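Local coordinates for geranyltranstransferase (Agrobacterium tumefaciens, PDB 2H8O), which probably condenses geranyl diphosphate with isopentenyl diphosphate to make farnesyl diphosphate, as a member of the polyprenyl synthetase family, at residues A[115-120]-A[160-165]. Numbering follows the deposited sequence.
Sequences ECLHCY and TLAFDI
Ala-162 is the small bump at the centre of this contact. Its methyl enters the shallow hollow between Cys-116 and Leu-117, with CB 4.1 Å from Leu-117 CB and 4.4 Å from Cys-116 CB. The short side chain lets the backbones come close: the CA atoms of Cys-116 and Ala-162 are 5.7 Å apart. The helix axes approach to 8.4 Å and run almost exactly antiparallel, at 174°.

Side chains meet on either side of this methyl. On one flank, Cys-116 SG lies beside its own backbone N, anti to the carbonyl carbon (chi1 -78°). There it meets the tip of Ile-165, 3.8 Å from CD1. Leu-161 adds a looser touch, with CD2 4.3 Å from the same sulfur. The thiol thus faces two branched side chains one helical turn apart. On the other flank, Leu-117 has CG anti to its backbone N (chi1 -162°). With this torsion the end of the side chain comes nearer the other helix, and CD1 meets the Phe-163 ring obliquely, 4.4 Å from CE2.

The pair joins helices 104-125 and 148-167 inside the mainly helical fold of the polyprenyl synthetase family. Leu-54 of helix 34-57 also packs on Cys-116, while Val-182 and Ala-186 of helix 175-189 pack on Phe-163. The Phe-163 ring also stacks on Phe-163 of the second subunit, so the Leu-117/Phe-163 side of the contact borders the dimer interface.

Every touching residue is buried, and all the side-chain contacts are apolar. Cohesion between the segments thus probably comes from van der Waals packing and the hydrophobic effect, with Cys-116 acting as an apolar packing group.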
ATOM      1  N   GLU A 115       0.955  -7.043 -10.522  1.00 15.20           N
ATOM      2  CA  GLU A 115       2.081  -7.938 -10.338  1.00 15.43           C
ATOM      3  C   GLU A 115       3.001  -7.498  -9.193  1.00 15.24           C
ATOM      4  O   GLU A 115       3.520  -8.342  -8.422  1.00 15.71           O
ATOM      5  CB  GLU A 115       2.851  -8.114 -11.653  1.00 16.41           C
ATOM      6  CG  GLU A 115       3.870  -9.264 -11.632  1.00 16.15           C
ATOM      7  CD  GLU A 115       3.309 -10.671 -11.382  1.00 17.15           C
ATOM      8  OE1 GLU A 115       2.082 -10.895 -11.435  1.00 17.05           O
ATOM      9  OE2 GLU A 115       4.107 -11.595 -11.142  1.00 17.41           O
ATOM     10  N   CYS A 116       3.249  -6.192  -9.077  1.00 15.41           N
ATOM     11  CA  CYS A 116       4.046  -5.691  -7.960  1.00 15.25           C
ATOM     12  C   CYS A 116       3.394  -6.107  -6.647  1.00 15.44           C
ATOM     13  O   CYS A 116       4.055  -6.540  -5.726  1.00 16.16           O
ATOM     14  CB  CYS A 116       4.169  -4.173  -7.974  1.00 16.43           C
ATOM     15  SG  CYS A 116       5.362  -3.568  -9.162  1.00 17.96           S
ATOM     16  N   LEU A 117       2.065  -5.968  -6.572  1.00 14.69           N
ATOM     17  CA  LEU A 117       1.355  -6.325  -5.340  1.00 15.08           C
ATOM     18  C   LEU A 117       1.449  -7.847  -5.101  1.00 15.13           C
ATOM     19  O   LEU A 117       1.745  -8.295  -3.988  1.00 15.51           O
ATOM     20  CB  LEU A 117      -0.086  -5.804  -5.398  1.00 15.38           C
ATOM     21  CG  LEU A 117      -0.793  -5.735  -4.028  1.00 15.26           C
ATOM     22  CD1 LEU A 117      -1.829  -4.605  -3.955  1.00 16.04           C
ATOM     23  CD2 LEU A 117      -1.357  -7.081  -3.669  1.00 17.31           C
ATOM     24  N   HIS A 118       1.155  -8.636  -6.129  1.00 15.21           N
ATOM     25  CA  HIS A 118       1.336 -10.076  -5.993  1.00 15.44           C
ATOM     26  C   HIS A 118       2.738 -10.421  -5.454  1.00 15.41           C
ATOM     27  O   HIS A 118       2.893 -11.208  -4.526  1.00 15.28           O
ATOM     28  CB  HIS A 118       1.077 -10.773  -7.344  1.00 15.53           C
ATOM     29  CG  HIS A 118       1.469 -12.213  -7.358  1.00 16.30           C
ATOM     30  ND1 HIS A 118       0.879 -13.160  -6.540  1.00 17.47           N
ATOM     31  CD2 HIS A 118       2.398 -12.868  -8.096  1.00 17.42           C
ATOM     32  CE1 HIS A 118       1.435 -14.337  -6.780  1.00 18.84           C
ATOM     33  NE2 HIS A 118       2.363 -14.185  -7.715  1.00 18.79           N
ATOM     34  N   CYS A 119       3.767  -9.830  -6.038  1.00 15.93           N
ATOM     35  CA  CYS A 119       5.124 -10.141  -5.645  1.00 15.97           C
ATOM     36  C   CYS A 119       5.436  -9.683  -4.222  1.00 15.33           C
ATOM     37  O   CYS A 119       6.171 -10.362  -3.510  1.00 16.01           O
ATOM     38  CB  CYS A 119       6.128  -9.574  -6.632  1.00 16.49           C
ATOM     39  SG  CYS A 119       6.048 -10.383  -8.262  1.00 17.24           S
ATOM     40  N   TYR A 120       4.869  -8.560  -3.784  1.00 15.11           N
ATOM     41  CA  TYR A 120       5.088  -8.118  -2.406  1.00 15.30           C
ATOM     42  C   TYR A 120       4.567  -9.190  -1.469  1.00 15.28           C
ATOM     43  O   TYR A 120       5.174  -9.480  -0.428  1.00 15.29           O
ATOM     44  CB  TYR A 120       4.413  -6.756  -2.110  1.00 15.33           C
ATOM     45  CG  TYR A 120       3.272  -6.798  -1.078  1.00 15.23           C
ATOM     46  CD1 TYR A 120       3.531  -6.935   0.278  1.00 16.48           C
ATOM     47  CD2 TYR A 120       1.951  -6.643  -1.481  1.00 15.35           C
ATOM     48  CE1 TYR A 120       2.512  -6.976   1.213  1.00 15.35           C
ATOM     49  CE2 TYR A 120       0.925  -6.682  -0.565  1.00 15.52           C
ATOM     50  CZ  TYR A 120       1.202  -6.832   0.784  1.00 14.06           C
ATOM     51  OH  TYR A 120       0.195  -6.869   1.752  1.00 16.26           O
ATOM     52  N   THR A 160       3.348  -0.303  -1.979  1.00 15.08           N
ATOM     53  CA  THR A 160       3.198   1.136  -2.156  1.00 14.55           C
ATOM     54  C   THR A 160       3.257   1.488  -3.657  1.00 14.77           C
ATOM     55  O   THR A 160       2.463   2.266  -4.164  1.00 15.28           O
ATOM     56  CB  THR A 160       4.267   1.910  -1.373  1.00 14.79           C
ATOM     57  OG1 THR A 160       4.245   1.489   0.006  1.00 13.94           O
ATOM     58  CG2 THR A 160       4.005   3.418  -1.441  1.00 15.69           C
ATOM     59  N   LEU A 161       4.245   0.921  -4.341  1.00 14.53           N
ATOM     60  CA  LEU A 161       4.454   1.197  -5.776  1.00 14.77           C
ATOM     61  C   LEU A 161       3.259   0.786  -6.639  1.00 15.23           C
ATOM     62  O   LEU A 161       2.955   1.443  -7.660  1.00 14.90           O
ATOM     63  CB  LEU A 161       5.730   0.489  -6.274  1.00 14.19           C
ATOM     64  CG  LEU A 161       6.272   1.042  -7.600  1.00 15.46           C
ATOM     65  CD1 LEU A 161       6.830   2.441  -7.384  1.00 17.68           C
ATOM     66  CD2 LEU A 161       7.316   0.101  -8.129  1.00 14.52           C
ATOM     67  N   ALA A 162       2.575  -0.299  -6.267  1.00 14.69           N
ATOM     68  CA  ALA A 162       1.381  -0.739  -7.000  1.00 15.37           C
ATOM     69  C   ALA A 162       0.390   0.415  -7.152  1.00 15.05           C
ATOM     70  O   ALA A 162      -0.173   0.647  -8.223  1.00 16.27           O
ATOM     71  CB  ALA A 162       0.737  -1.936  -6.318  1.00 15.75           C
ATOM     72  N   PHE A 163       0.174   1.157  -6.069  1.00 15.92           N
ATOM     73  CA  PHE A 163      -0.765   2.275  -6.092  1.00 15.59           C
ATOM     74  C   PHE A 163      -0.261   3.470  -6.894  1.00 15.92           C
ATOM     75  O   PHE A 163      -1.023   4.071  -7.652  1.00 16.34           O
ATOM     76  CB  PHE A 163      -1.209   2.625  -4.678  1.00 16.79           C
ATOM     77  CG  PHE A 163      -2.049   1.550  -4.074  1.00 15.57           C
ATOM     78  CD1 PHE A 163      -3.352   1.404  -4.482  1.00 16.16           C
ATOM     79  CD2 PHE A 163      -1.516   0.619  -3.185  1.00 17.19           C
ATOM     80  CE1 PHE A 163      -4.155   0.398  -3.945  1.00 16.62           C
ATOM     81  CE2 PHE A 163      -2.300  -0.379  -2.668  1.00 17.24           C
ATOM     82  CZ  PHE A 163      -3.608  -0.498  -3.049  1.00 17.80           C
ATOM     83  N   ASP A 164       1.034   3.760  -6.762  1.00 16.40           N
ATOM     84  CA  ASP A 164       1.689   4.735  -7.636  1.00 16.08           C
ATOM     85  C   ASP A 164       1.476   4.407  -9.118  1.00 15.57           C
ATOM     86  O   ASP A 164       1.104   5.263  -9.893  1.00 16.71           O
ATOM     87  CB  ASP A 164       3.188   4.800  -7.312  1.00 16.78           C
ATOM     88  CG  ASP A 164       3.906   5.954  -7.995  1.00 18.98           C
ATOM     89  OD1 ASP A 164       3.256   6.877  -8.531  1.00 21.33           O
ATOM     90  OD2 ASP A 164       5.159   5.949  -7.979  1.00 20.98           O
ATOM     91  N   ILE A 165       1.716   3.159  -9.504  1.00 15.34           N
ATOM     92  CA  ILE A 165       1.633   2.759 -10.905  1.00 15.50           C
ATOM     93  C   ILE A 165       0.219   2.926 -11.442  1.00 15.49           C
ATOM     94  O   ILE A 165       0.014   3.408 -12.559  1.00 16.79           O
ATOM     95  CB  ILE A 165       2.098   1.306 -11.082  1.00 14.91           C
ATOM     96  CG1 ILE A 165       3.585   1.188 -10.761  1.00 14.90           C
ATOM     97  CG2 ILE A 165       1.811   0.801 -12.507  1.00 16.66           C
ATOM     98  CD1 ILE A 165       4.027  -0.231 -10.502  1.00 16.70           C
TER